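Local coordinates for protein tryptophane-5-halogenase (Microbispora sp. ATCC PTA-5024, PDB 5UAO) that is a flavin-dependent halogenase that installs chlorine at carbon 5 of a tryptophan in the lanthipeptide NAI-107 during its biosynthesis, at residues V97-L103 / F172-M176; F120-G125 / Y169-A173; V154-R158 / Q505-L509. One frame throughout, in Å; residues are numbered along the deposited sequence.

Contact 1: V97-L103 / F172-M176; sequences VRPTWKL and FAYHM
T100 and H175 form a hydrogen-bonded pair between antiparallel strands 100-102 and 173-175, H175 N giving to T100 O at 2.8 Å and T100 N returning a bond to H175 O; K102 and A173 repeat the exchange. On one face, K102 CB sits over the H175 ring, 3.7 Å from its centroid, a CH-pi contact. The extended lysine chain passes NE2 and leads away, NZ bonding to T74 O. At the ring's edge, nearly in its plane, ND1 donates to T100 OG1 over 3.2 Å, and OG1 also bonds to P288 O; NE2 bonds to T274 OG1. A water 2.7 Å from W101 O also lies in the ring plane and bonds ND1. This two-stranded ladder leads through L103 into strand 104-108 of the large mixed sheet, and the side chain of M176, just past its end, is about 7 Å from the FAD. W101 and Y174, the non-hydrogen-bonded pair, project from the other face. There F172, its CG between backbone N and carbonyl carbon (chi1 72°), turns its edge onto the five-membered ring of W101 in a T-shaped stack (centroids 5.1 Å apart, planes at 59°). P99 CB packs against CD1 of Y174; the tyrosine OH bonds to H83 NE2.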
ATOM      1  N   VAL A  97     -34.266  -6.956  -9.784  1.00 28.39           N
ATOM      2  CA  VAL A  97     -33.499  -7.857  -8.851  1.00 28.24           C
ATOM      3  C   VAL A  97     -34.135  -7.906  -7.453  1.00 29.02           C
ATOM      4  O   VAL A  97     -33.989  -8.900  -6.727  1.00 26.68           O
ATOM      5  CB  VAL A  97     -32.031  -7.451  -8.777  1.00 27.11           C
ATOM      6  CG1 VAL A  97     -31.232  -8.319  -7.749  1.00 27.30           C
ATOM      7  CG2 VAL A  97     -31.435  -7.547 -10.166  1.00 26.23           C
ATOM      8  N   ARG A  98     -34.833  -6.843  -7.082  1.00 27.55           N
ATOM      9  CA  ARG A  98     -35.445  -6.719  -5.798  1.00 30.86           C
ATOM     10  C   ARG A  98     -34.464  -6.898  -4.612  1.00 28.67           C
ATOM     11  O   ARG A  98     -34.696  -7.695  -3.739  1.00 28.34           O
ATOM     12  CB  ARG A  98     -36.682  -7.637  -5.691  1.00 38.09           C
ATOM     13  CG  ARG A  98     -37.867  -7.143  -6.579  1.00 46.42           C
ATOM     14  CD  ARG A  98     -39.034  -8.135  -6.709  1.00 50.82           C
ATOM     15  NE  ARG A  98     -39.159  -8.975  -5.519  1.00 58.96           N
ATOM     16  CZ  ARG A  98     -39.661 -10.210  -5.486  1.00 64.87           C
ATOM     17  NH1 ARG A  98     -40.181 -10.768  -6.592  1.00 64.21           N
ATOM     18  NH2 ARG A  98     -39.649 -10.887  -4.318  1.00 57.02           N
ATOM     19  N   PRO A  99     -33.449  -6.026  -4.519  1.00 26.54           N
ATOM     20  CA  PRO A  99     -32.428  -6.194  -3.502  1.00 27.05           C
ATOM     21  C   PRO A  99     -32.946  -5.791  -2.148  1.00 29.12           C
ATOM     22  O   PRO A  99     -33.930  -5.017  -2.049  1.00 29.52           O
ATOM     23  CB  PRO A  99     -31.370  -5.184  -3.908  1.00 27.82           C
ATOM     24  CG  PRO A  99     -32.219  -4.056  -4.538  1.00 27.97           C
ATOM     25  CD  PRO A  99     -33.191  -4.846  -5.344  1.00 27.13           C
ATOM     26  N   THR A 100     -32.313  -6.341  -1.110  1.00 23.94           N
ATOM     27  CA  THR A 100     -32.343  -5.797   0.226  1.00 25.55           C
ATOM     28  C   THR A 100     -30.996  -5.200   0.633  1.00 25.21           C
ATOM     29  O   THR A 100     -29.994  -5.251  -0.127  1.00 26.22           O
ATOM     30  CB  THR A 100     -32.732  -6.847   1.257  1.00 25.69           C
ATOM     31  OG1 THR A 100     -31.817  -7.894   1.147  1.00 27.47           O
ATOM     32  CG2 THR A 100     -34.098  -7.368   0.964  1.00 26.75           C
ATOM     33  N   TRP A 101     -30.974  -4.614   1.817  1.00 24.34           N
ATOM     34  CA  TRP A 101     -29.893  -3.808   2.225  1.00 25.16           C
ATOM     35  C   TRP A 101     -29.108  -4.488   3.317  1.00 24.53           C
ATOM     36  O   TRP A 101     -29.680  -5.086   4.245  1.00 26.45           O
ATOM     37  CB  TRP A 101     -30.321  -2.412   2.709  1.00 26.11           C
ATOM     38  CG  TRP A 101     -30.887  -1.533   1.646  1.00 26.90           C
ATOM     39  CD1 TRP A 101     -30.746  -1.626   0.290  1.00 27.57           C
ATOM     40  CD2 TRP A 101     -31.772  -0.445   1.886  1.00 28.29           C
ATOM     41  NE1 TRP A 101     -31.507  -0.600  -0.344  1.00 27.13           N
ATOM     42  CE2 TRP A 101     -32.140   0.111   0.628  1.00 27.51           C
ATOM     43  CE3 TRP A 101     -32.292   0.112   3.050  1.00 30.18           C
ATOM     44  CZ2 TRP A 101     -32.974   1.245   0.522  1.00 28.89           C
ATOM     45  CZ3 TRP A 101     -33.105   1.231   2.938  1.00 38.05           C
ATOM     46  CH2 TRP A 101     -33.439   1.777   1.675  1.00 33.28           C
ATOM     47  N   LYS A 102     -27.804  -4.310   3.212  1.00 23.39           N
ATOM     48  CA  LYS A 102     -26.830  -4.884   4.197  1.00 21.69           C
ATOM     49  C   LYS A 102     -25.987  -3.741   4.792  1.00 23.31           C
ATOM     50  O   LYS A 102     -25.233  -3.086   4.087  1.00 26.40           O
ATOM     51  CB  LYS A 102     -25.986  -5.904   3.500  1.00 22.98           C
ATOM     52  CG  LYS A 102     -24.955  -6.556   4.394  1.00 22.88           C
ATOM     53  CD  LYS A 102     -23.885  -7.262   3.571  1.00 28.63           C
ATOM     54  CE  LYS A 102     -22.829  -7.863   4.459  1.00 22.91           C
ATOM     55  NZ  LYS A 102     -21.721  -8.377   3.619  1.00 26.47           N
ATOM     56  N   LEU A 103     -26.229  -3.428   6.056  1.00 21.43           N
ATOM     57  CA  LEU A 103     -25.564  -2.386   6.799  1.00 22.18           C
ATOM     58  C   LEU A 103     -24.300  -2.955   7.442  1.00 21.67           C
ATOM     59  O   LEU A 103     -23.395  -2.211   7.916  1.00 22.63           O
ATOM     60  CB  LEU A 103     -26.483  -1.866   7.927  1.00 23.82           C
ATOM     61  CG  LEU A 103     -27.772  -1.169   7.490  1.00 24.84           C
ATOM     62  CD1 LEU A 103     -28.509  -0.566   8.648  1.00 27.36           C
ATOM     63  CD2 LEU A 103     -27.418  -0.101   6.500  1.00 31.54           C
ATOM     64  N   PHE A 172     -23.170   1.077   2.437  1.00 25.05           N
ATOM     65  CA  PHE A 172     -24.026  -0.124   2.609  1.00 25.07           C
ATOM     66  C   PHE A 172     -23.941  -0.945   1.340  1.00 25.57           C
ATOM     67  O   PHE A 172     -23.478  -0.474   0.271  1.00 24.79           O
ATOM     68  CB  PHE A 172     -25.503   0.267   2.933  1.00 26.14           C
ATOM     69  CG  PHE A 172     -26.231   0.861   1.710  1.00 27.26           C
ATOM     70  CD1 PHE A 172     -26.105   2.223   1.392  1.00 31.37           C
ATOM     71  CD2 PHE A 172     -26.927   0.035   0.843  1.00 28.16           C
ATOM     72  CE1 PHE A 172     -26.688   2.735   0.236  1.00 29.43           C
ATOM     73  CE2 PHE A 172     -27.554   0.535  -0.302  1.00 30.62           C
ATOM     74  CZ  PHE A 172     -27.434   1.903  -0.599  1.00 30.29           C
ATOM     75  N   ALA A 173     -24.454  -2.176   1.408  1.00 26.33           N
ATOM     76  CA  ALA A 173     -24.351  -3.117   0.305  1.00 24.61           C
ATOM     77  C   ALA A 173     -25.693  -3.767   0.071  1.00 26.57           C
ATOM     78  O   ALA A 173     -26.708  -3.404   0.699  1.00 26.85           O
ATOM     79  CB  ALA A 173     -23.305  -4.154   0.603  1.00 24.55           C
ATOM     80  N   TYR A 174     -25.725  -4.625  -0.940  1.00 26.65           N
ATOM     81  CA  TYR A 174     -26.933  -5.307  -1.291  1.00 26.57           C
ATOM     82  C   TYR A 174     -26.892  -6.768  -0.869  1.00 25.26           C
ATOM     83  O   TYR A 174     -25.841  -7.455  -0.907  1.00 29.07           O
ATOM     84  CB  TYR A 174     -27.134  -5.309  -2.789  1.00 27.00           C
ATOM     85  CG  TYR A 174     -27.352  -3.941  -3.459  1.00 27.64           C
ATOM     86  CD1 TYR A 174     -28.216  -3.003  -2.920  1.00 26.01           C
ATOM     87  CD2 TYR A 174     -26.769  -3.660  -4.697  1.00 29.80           C
ATOM     88  CE1 TYR A 174     -28.415  -1.781  -3.545  1.00 28.99           C
ATOM     89  CE2 TYR A 174     -27.016  -2.444  -5.368  1.00 28.93           C
ATOM     90  CZ  TYR A 174     -27.834  -1.507  -4.765  1.00 27.87           C
ATOM     91  OH  TYR A 174     -28.092  -0.296  -5.419  1.00 28.10           O
ATOM     92  N   HIS A 175     -28.071  -7.278  -0.612  1.00 23.73           N
ATOM     93  CA  HIS A 175     -28.333  -8.731  -0.735  1.00 24.07           C
ATOM     94  C   HIS A 175     -29.212  -8.931  -1.979  1.00 25.12           C
ATOM     95  O   HIS A 175     -30.212  -8.180  -2.205  1.00 24.85           O
ATOM     96  CB  HIS A 175     -29.106  -9.277   0.463  1.00 22.27           C
ATOM     97  CG  HIS A 175     -28.490  -9.062   1.799  1.00 23.64           C
ATOM     98  ND1 HIS A 175     -29.135  -8.360   2.798  1.00 28.46           N
ATOM     99  CD2 HIS A 175     -27.365  -9.555   2.372  1.00 25.31           C
ATOM    100  CE1 HIS A 175     -28.392  -8.355   3.890  1.00 23.67           C
ATOM    101  NE2 HIS A 175     -27.330  -9.102   3.664  1.00 24.32           N
ATOM    102  N   MET A 176     -28.844  -9.910  -2.801  1.00 25.82           N
ATOM    103  CA  MET A 176     -29.447 -10.130  -4.136  1.00 27.07           C
ATOM    104  C   MET A 176     -29.726 -11.620  -4.372  1.00 30.21           C
ATOM    105  O   MET A 176     -28.804 -12.461  -4.335  1.00 28.63           O
ATOM    106  CB  MET A 176     -28.529  -9.616  -5.248  1.00 30.76           C
ATOM    107  CG  MET A 176     -28.129  -8.164  -5.097  1.00 29.47           C
ATOM    108  SD  MET A 176     -26.755  -7.706  -6.162  1.00 33.51           S
ATOM    109  CE  MET A 176     -25.442  -8.658  -5.426  1.00 33.91           C
TER
HETATM  110  O   HOH W   1     -31.511  -7.053   4.313  1.00 29.87           O

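Contact 2: F120-G125 / Y169-A173; sequences FDWGTG and YLPFA
With CG anti to its own carbonyl carbon (chi1 -76°), F120 swings its ring along 171-173, and L170, whose CG is likewise anti to the carbonyl carbon (chi1 -59°), sends CD2 back to D121 and G125. No hydrogen bond passes directly between the two loops; they meet by packing, with Q145 bonded to both. F120 CE2 reaches the methyl CB of A173 at 3.7 Å, CD2 of the same ring lies near F172 CA, and F120 CB rests 3.3 Å from P171 O. That carbonyl oxygen also accepts a bond from the side-chain amide of Q145. Cutting F120 back to an alanine removes the ring and would probably leave a gap beside the A173 methyl and F172 CA. Further along, the side chains of D121 and L170 lie alongside each other with their ends in one direction, L170 CD2 being 3.8 Å from D121 OD2 and equally close to G125 CA. The aspartate's polar end is turned to T143 through OD1 and to the backbone N of Q145 through OD2. A bond of 3.0 Å from G125 N to D121 O curls the first loop, and the exposed T124 brings its CB to 3.4 Å from Y169 O. The first loop leads from strand 116-119 toward helix 129-136, the second from strand 162-165 into strand 173-175, and helix 144-151 packs against both through L144 and Q145.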
ATOM      1  N   PHE A 120     -20.462  -1.277   8.042  1.00 29.44           N
ATOM      2  CA  PHE A 120     -19.645  -0.758   6.939  1.00 30.70           C
ATOM      3  C   PHE A 120     -19.201   0.724   7.119  1.00 34.88           C
ATOM      4  O   PHE A 120     -18.411   1.214   6.311  1.00 39.59           O
ATOM      5  CB  PHE A 120     -20.455  -0.789   5.642  1.00 29.01           C
ATOM      6  CG  PHE A 120     -20.602  -2.151   5.014  1.00 26.35           C
ATOM      7  CD1 PHE A 120     -19.464  -2.890   4.612  1.00 29.25           C
ATOM      8  CD2 PHE A 120     -21.866  -2.660   4.735  1.00 27.78           C
ATOM      9  CE1 PHE A 120     -19.617  -4.161   4.029  1.00 31.82           C
ATOM     10  CE2 PHE A 120     -22.029  -3.887   4.086  1.00 28.22           C
ATOM     11  CZ  PHE A 120     -20.914  -4.651   3.745  1.00 27.31           C
ATOM     12  N   ASP A 121     -19.736   1.433   8.114  1.00 36.65           N
ATOM     13  CA  ASP A 121     -19.682   2.928   8.143  1.00 39.51           C
ATOM     14  C   ASP A 121     -18.655   3.609   9.047  1.00 47.19           C
ATOM     15  O   ASP A 121     -18.788   4.812   9.410  1.00 51.82           O
ATOM     16  CB  ASP A 121     -21.012   3.471   8.578  1.00 40.73           C
ATOM     17  CG  ASP A 121     -21.310   3.171  10.034  1.00 38.24           C
ATOM     18  OD1 ASP A 121     -20.728   2.215  10.607  1.00 33.94           O
ATOM     19  OD2 ASP A 121     -22.159   3.893  10.589  1.00 37.68           O
ATOM     20  N   TRP A 122     -17.654   2.868   9.444  1.00 42.95           N
ATOM     21  CA  TRP A 122     -16.468   3.511   9.963  1.00 49.69           C
ATOM     22  C   TRP A 122     -16.101   4.784   9.222  1.00 51.67           C
ATOM     23  O   TRP A 122     -16.060   4.786   7.987  1.00 52.28           O
ATOM     24  CB  TRP A 122     -15.348   2.565   9.754  1.00 55.14           C
ATOM     25  CG  TRP A 122     -15.048   1.983  10.932  1.00 64.66           C
ATOM     26  CD1 TRP A 122     -15.625   0.887  11.493  1.00 67.42           C
ATOM     27  CD2 TRP A 122     -14.074   2.472  11.836  1.00 71.50           C
ATOM     28  NE1 TRP A 122     -15.019   0.634  12.701  1.00 80.84           N
ATOM     29  CE2 TRP A 122     -14.054   1.591  12.929  1.00 77.94           C
ATOM     30  CE3 TRP A 122     -13.185   3.558  11.806  1.00 68.57           C
ATOM     31  CZ2 TRP A 122     -13.176   1.765  14.011  1.00 84.33           C
ATOM     32  CZ3 TRP A 122     -12.317   3.733  12.856  1.00 79.53           C
ATOM     33  CH2 TRP A 122     -12.317   2.838  13.959  1.00 83.59           C
ATOM     34  N   GLY A 123     -15.824   5.862   9.948  1.00 49.78           N
ATOM     35  CA  GLY A 123     -15.657   7.137   9.255  1.00 54.41           C
ATOM     36  C   GLY A 123     -16.842   8.048   9.479  1.00 55.66           C
ATOM     37  O   GLY A 123     -16.998   8.586  10.614  1.00 46.48           O
ATOM     38  N   THR A 124     -17.692   8.229   8.458  1.00 51.08           N
ATOM     39  CA  THR A 124     -18.858   9.160   8.629  1.00 54.36           C
ATOM     40  C   THR A 124     -19.802   8.768   9.772  1.00 49.02           C
ATOM     41  O   THR A 124     -20.355   9.651  10.463  1.00 55.11           O
ATOM     42  CB  THR A 124     -19.694   9.366   7.336  1.00 59.45           C
ATOM     43  OG1 THR A 124     -18.821   9.701   6.248  1.00 63.52           O
ATOM     44  CG2 THR A 124     -20.759  10.478   7.518  1.00 57.12           C
ATOM     45  N   GLY A 125     -19.974   7.454   9.981  1.00 43.71           N
ATOM     46  CA  GLY A 125     -20.790   6.947  11.089  1.00 42.04           C
ATOM     47  C   GLY A 125     -20.079   6.728  12.425  1.00 45.45           C
ATOM     48  O   GLY A 125     -20.706   6.281  13.394  1.00 39.28           O
ATOM     49  N   TYR A 169     -24.777   9.004   3.041  1.00 34.54           N
ATOM     50  CA  TYR A 169     -23.700   9.320   3.949  1.00 31.57           C
ATOM     51  C   TYR A 169     -23.073   8.097   4.575  1.00 31.29           C
ATOM     52  O   TYR A 169     -22.031   8.206   5.182  1.00 29.71           O
ATOM     53  CB  TYR A 169     -24.206  10.300   5.080  1.00 35.26           C
ATOM     54  CG  TYR A 169     -24.745  11.623   4.499  1.00 34.89           C
ATOM     55  CD1 TYR A 169     -23.934  12.426   3.661  1.00 40.70           C
ATOM     56  CD2 TYR A 169     -26.021  12.042   4.754  1.00 37.35           C
ATOM     57  CE1 TYR A 169     -24.418  13.610   3.110  1.00 42.89           C
ATOM     58  CE2 TYR A 169     -26.535  13.209   4.203  1.00 39.83           C
ATOM     59  CZ  TYR A 169     -25.720  14.004   3.385  1.00 44.16           C
ATOM     60  OH  TYR A 169     -26.210  15.153   2.785  1.00 50.09           O
ATOM     61  N   LEU A 170     -23.731   6.935   4.522  1.00 30.90           N
ATOM     62  CA  LEU A 170     -23.273   5.753   5.282  1.00 29.53           C
ATOM     63  C   LEU A 170     -23.184   4.504   4.342  1.00 32.66           C
ATOM     64  O   LEU A 170     -24.196   3.961   3.916  1.00 29.76           O
ATOM     65  CB  LEU A 170     -24.285   5.458   6.398  1.00 29.26           C
ATOM     66  CG  LEU A 170     -24.582   6.546   7.458  1.00 32.99           C
ATOM     67  CD1 LEU A 170     -25.831   6.272   8.289  1.00 32.75           C
ATOM     68  CD2 LEU A 170     -23.423   6.677   8.384  1.00 32.39           C
ATOM     69  N   PRO A 171     -21.977   4.049   4.025  1.00 30.56           N
ATOM     70  CA  PRO A 171     -21.756   2.934   3.068  1.00 28.69           C
ATOM     71  C   PRO A 171     -22.550   1.683   3.435  1.00 23.56           C
ATOM     72  O   PRO A 171     -22.676   1.378   4.618  1.00 26.87           O
ATOM     73  CB  PRO A 171     -20.276   2.697   3.169  1.00 27.34           C
ATOM     74  CG  PRO A 171     -19.742   4.066   3.443  1.00 32.11           C
ATOM     75  CD  PRO A 171     -20.700   4.644   4.451  1.00 34.21           C
ATOM     76  N   PHE A 172     -23.170   1.077   2.437  1.00 25.05           N
ATOM     77  CA  PHE A 172     -24.026  -0.124   2.609  1.00 25.07           C
ATOM     78  C   PHE A 172     -23.941  -0.945   1.340  1.00 25.57           C
ATOM     79  O   PHE A 172     -23.478  -0.474   0.271  1.00 24.79           O
ATOM     80  CB  PHE A 172     -25.503   0.267   2.933  1.00 26.14           C
ATOM     81  CG  PHE A 172     -26.231   0.861   1.710  1.00 27.26           C
ATOM     82  CD1 PHE A 172     -26.105   2.223   1.392  1.00 31.37           C
ATOM     83  CD2 PHE A 172     -26.927   0.035   0.843  1.00 28.16           C
ATOM     84  CE1 PHE A 172     -26.688   2.735   0.236  1.00 29.43           C
ATOM     85  CE2 PHE A 172     -27.554   0.535  -0.302  1.00 30.62           C
ATOM     86  CZ  PHE A 172     -27.434   1.903  -0.599  1.00 30.29           C
ATOM     87  N   ALA A 173     -24.454  -2.176   1.408  1.00 26.33           N
ATOM     88  CA  ALA A 173     -24.351  -3.117   0.305  1.00 24.61           C
ATOM     89  C   ALA A 173     -25.693  -3.767   0.071  1.00 26.57           C
ATOM     90  O   ALA A 173     -26.708  -3.404   0.699  1.00 26.85           O
ATOM     91  CB  ALA A 173     -23.305  -4.154   0.603  1.00 24.55           C
TER

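Contact 3: V154-R158 / Q505-L509; sequences VPVYR and QSEAL
V154 and A508 make the close, buried half of this contact: V154 CG2 is 3.7 Å from A508 CB, and V156 CB approaches the same methyl to 3.9 Å. The alanine thus presses between two valines that flank P155, the centre of an inverse gamma turn whose 2.8 Å bond from V156 N to V154 O folds the chain so that both side chains face the helix. V154 places CG1 anti to its carbonyl carbon (chi1 -61°), and from there the branch meets Q505 CB at 3.8 Å. Beyond the valines, strand 156-159 carries the chain outward, and the contact changes character. R158 is exposed and poorly ordered; its chain, bent at chi3, crosses that of E507 at about a right angle. As modelled, the carboxylate lies over one face of the guanidinium with a salt bridge between NH1 and OE2, but the two groups are too close, and this detail is doubtful. The contact therefore joins helix 505-514 to strand 156-159, which pairs antiparallel with strand 162-165, mainly by a small apolar seam, while the opposite charges at the outer end probably attract one another without a fixed geometry.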
ATOM      1  N   VAL A 154     -33.223   1.184   9.611  1.00 25.47           N
ATOM      2  CA  VAL A 154     -32.375   1.686   8.539  1.00 26.98           C
ATOM      3  C   VAL A 154     -32.432   3.223   8.544  1.00 27.10           C
ATOM      4  O   VAL A 154     -33.417   3.781   8.998  1.00 31.04           O
ATOM      5  CB  VAL A 154     -32.770   1.129   7.154  1.00 27.39           C
ATOM      6  CG1 VAL A 154     -32.651  -0.385   7.074  1.00 28.28           C
ATOM      7  CG2 VAL A 154     -34.205   1.518   6.754  1.00 30.13           C
ATOM      8  N   PRO A 155     -31.384   3.900   8.052  1.00 29.32           N
ATOM      9  CA  PRO A 155     -31.278   5.355   8.260  1.00 30.72           C
ATOM     10  C   PRO A 155     -32.084   6.163   7.175  1.00 30.26           C
ATOM     11  O   PRO A 155     -31.534   6.900   6.335  1.00 28.50           O
ATOM     12  CB  PRO A 155     -29.766   5.568   8.244  1.00 30.53           C
ATOM     13  CG  PRO A 155     -29.249   4.531   7.245  1.00 28.21           C
ATOM     14  CD  PRO A 155     -30.131   3.345   7.469  1.00 30.72           C
ATOM     15  N   VAL A 156     -33.382   5.903   7.175  1.00 33.44           N
ATOM     16  CA  VAL A 156     -34.330   6.517   6.250  1.00 34.93           C
ATOM     17  C   VAL A 156     -35.466   6.966   7.167  1.00 37.62           C
ATOM     18  O   VAL A 156     -35.782   6.265   8.153  1.00 33.77           O
ATOM     19  CB  VAL A 156     -34.851   5.550   5.180  1.00 36.33           C
ATOM     20  CG1 VAL A 156     -35.796   6.276   4.184  1.00 36.55           C
ATOM     21  CG2 VAL A 156     -33.704   4.910   4.410  1.00 34.19           C
ATOM     22  N   TYR A 157     -36.051   8.127   6.863  1.00 34.65           N
ATOM     23  CA  TYR A 157     -36.959   8.817   7.808  1.00 36.90           C
ATOM     24  C   TYR A 157     -38.084   9.482   7.058  1.00 40.32           C
ATOM     25  O   TYR A 157     -37.867  10.083   5.998  1.00 39.25           O
ATOM     26  CB  TYR A 157     -36.194   9.882   8.554  1.00 37.17           C
ATOM     27  CG  TYR A 157     -34.985   9.322   9.292  1.00 38.88           C
ATOM     28  CD1 TYR A 157     -33.742   9.183   8.653  1.00 38.21           C
ATOM     29  CD2 TYR A 157     -35.093   8.897  10.635  1.00 36.14           C
ATOM     30  CE1 TYR A 157     -32.651   8.648   9.336  1.00 37.77           C
ATOM     31  CE2 TYR A 157     -33.995   8.362  11.317  1.00 35.97           C
ATOM     32  CZ  TYR A 157     -32.796   8.210  10.657  1.00 34.62           C
ATOM     33  OH  TYR A 157     -31.722   7.699  11.331  1.00 34.58           O
ATOM     34  N   ARG A 158     -39.303   9.326   7.542  1.00 46.40           N
ATOM     35  CA  ARG A 158     -40.374  10.123   6.991  1.00 56.00           C
ATOM     36  C   ARG A 158     -40.054  11.569   7.375  1.00 60.94           C
ATOM     37  O   ARG A 158     -39.861  11.869   8.543  1.00 63.07           O
ATOM     38  CB  ARG A 158     -41.726   9.678   7.489  1.00 59.33           C
ATOM     39  CG  ARG A 158     -42.513   8.917   6.431  1.00 65.04           C
ATOM     40  CD  ARG A 158     -43.716   8.214   7.033  1.00 71.87           C
ATOM     41  NE  ARG A 158     -43.364   7.411   8.219  1.00 71.43           N
ATOM     42  CZ  ARG A 158     -43.943   6.256   8.553  1.00 72.36           C
ATOM     43  NH1 ARG A 158     -44.917   5.736   7.805  1.00 82.50           N
ATOM     44  NH2 ARG A 158     -43.543   5.601   9.639  1.00 70.29           N
ATOM     45  N   GLN A 505     -36.882  -1.698   7.523  1.00 27.31           N
ATOM     46  CA  GLN A 505     -36.354  -1.760   6.139  1.00 28.10           C
ATOM     47  C   GLN A 505     -37.461  -1.827   5.083  1.00 28.26           C
ATOM     48  O   GLN A 505     -37.358  -1.234   3.986  1.00 26.76           O
ATOM     49  CB  GLN A 505     -35.332  -2.915   5.987  1.00 29.43           C
ATOM     50  CG  GLN A 505     -34.986  -3.182   4.573  1.00 28.53           C
ATOM     51  CD  GLN A 505     -33.842  -4.178   4.311  1.00 29.02           C
ATOM     52  OE1 GLN A 505     -33.482  -5.087   5.111  1.00 29.78           O
ATOM     53  NE2 GLN A 505     -33.345  -4.052   3.158  1.00 24.42           N
ATOM     54  N   SER A 506     -38.500  -2.586   5.368  1.00 28.05           N
ATOM     55  CA  SER A 506     -39.411  -2.953   4.347  1.00 29.30           C
ATOM     56  C   SER A 506     -40.139  -1.644   3.813  1.00 33.27           C
ATOM     57  O   SER A 506     -40.277  -1.440   2.566  1.00 32.14           O
ATOM     58  CB  SER A 506     -40.406  -3.991   4.897  1.00 32.47           C
ATOM     59  OG  SER A 506     -41.321  -4.336   3.852  1.00 40.42           O
ATOM     60  N   GLU A 507     -40.472  -0.740   4.736  1.00 32.25           N
ATOM     61  CA  GLU A 507     -41.078   0.574   4.390  1.00 38.28           C
ATOM     62  C   GLU A 507     -40.123   1.450   3.551  1.00 40.32           C
ATOM     63  O   GLU A 507     -40.500   2.097   2.564  1.00 32.24           O
ATOM     64  CB  GLU A 507     -41.464   1.340   5.661  1.00 43.17           C
ATOM     65  CG  GLU A 507     -42.358   2.561   5.351  1.00 47.56           C
ATOM     66  CD  GLU A 507     -42.847   3.303   6.595  1.00 52.20           C
ATOM     67  OE1 GLU A 507     -42.877   2.687   7.700  1.00 48.12           O
ATOM     68  OE2 GLU A 507     -43.181   4.523   6.466  1.00 52.92           O
ATOM     69  N   ALA A 508     -38.853   1.422   3.935  1.00 32.92           N
ATOM     70  CA  ALA A 508     -37.850   2.184   3.243  1.00 31.62           C
ATOM     71  C   ALA A 508     -37.566   1.694   1.826  1.00 33.90           C
ATOM     72  O   ALA A 508     -37.355   2.528   0.935  1.00 33.42           O
ATOM     73  CB  ALA A 508     -36.583   2.230   4.078  1.00 32.65           C
ATOM     74  N   LEU A 509     -37.556   0.371   1.601  1.00 31.91           N
ATOM     75  CA  LEU A 509     -37.390  -0.180   0.257  1.00 31.79           C
ATOM     76  C   LEU A 509     -38.574   0.260  -0.641  1.00 33.18           C
ATOM     77  O   LEU A 509     -38.386   0.564  -1.803  1.00 39.00           O
ATOM     78  CB  LEU A 509     -37.334  -1.723   0.251  1.00 32.29           C
ATOM     79  CG  LEU A 509     -36.096  -2.339   0.848  1.00 29.60           C
ATOM     80  CD1 LEU A 509     -36.252  -3.845   0.841  1.00 28.35           C
ATOM     81  CD2 LEU A 509     -34.901  -1.937  -0.015  1.00 30.65           C
TER

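Contacts 1 and 2 share F172 and A173, so one run of chain, 169-176, is clasped by 97-103 and by 120-125; L103 O and F120 N, 3.1 Å apart, probably bond where these two partners meet. Contact 3 adjoins contact 1 through W101, their centres about 13 Å apart. There W101 takes A508 and L509 of helix 505-514 against its indole, with W101 CE2 3.5 Å from L509 CD2, and the A508 methyl that serves the valines also lies 3.8 Å from W101 CZ3. L170 of contact 2 touches P155 of contact 3. Of contacts 1 and 2, contact 1 comes nearer the flavin, through M176; the side chain of the shared A173 is about 9 Å from FAD.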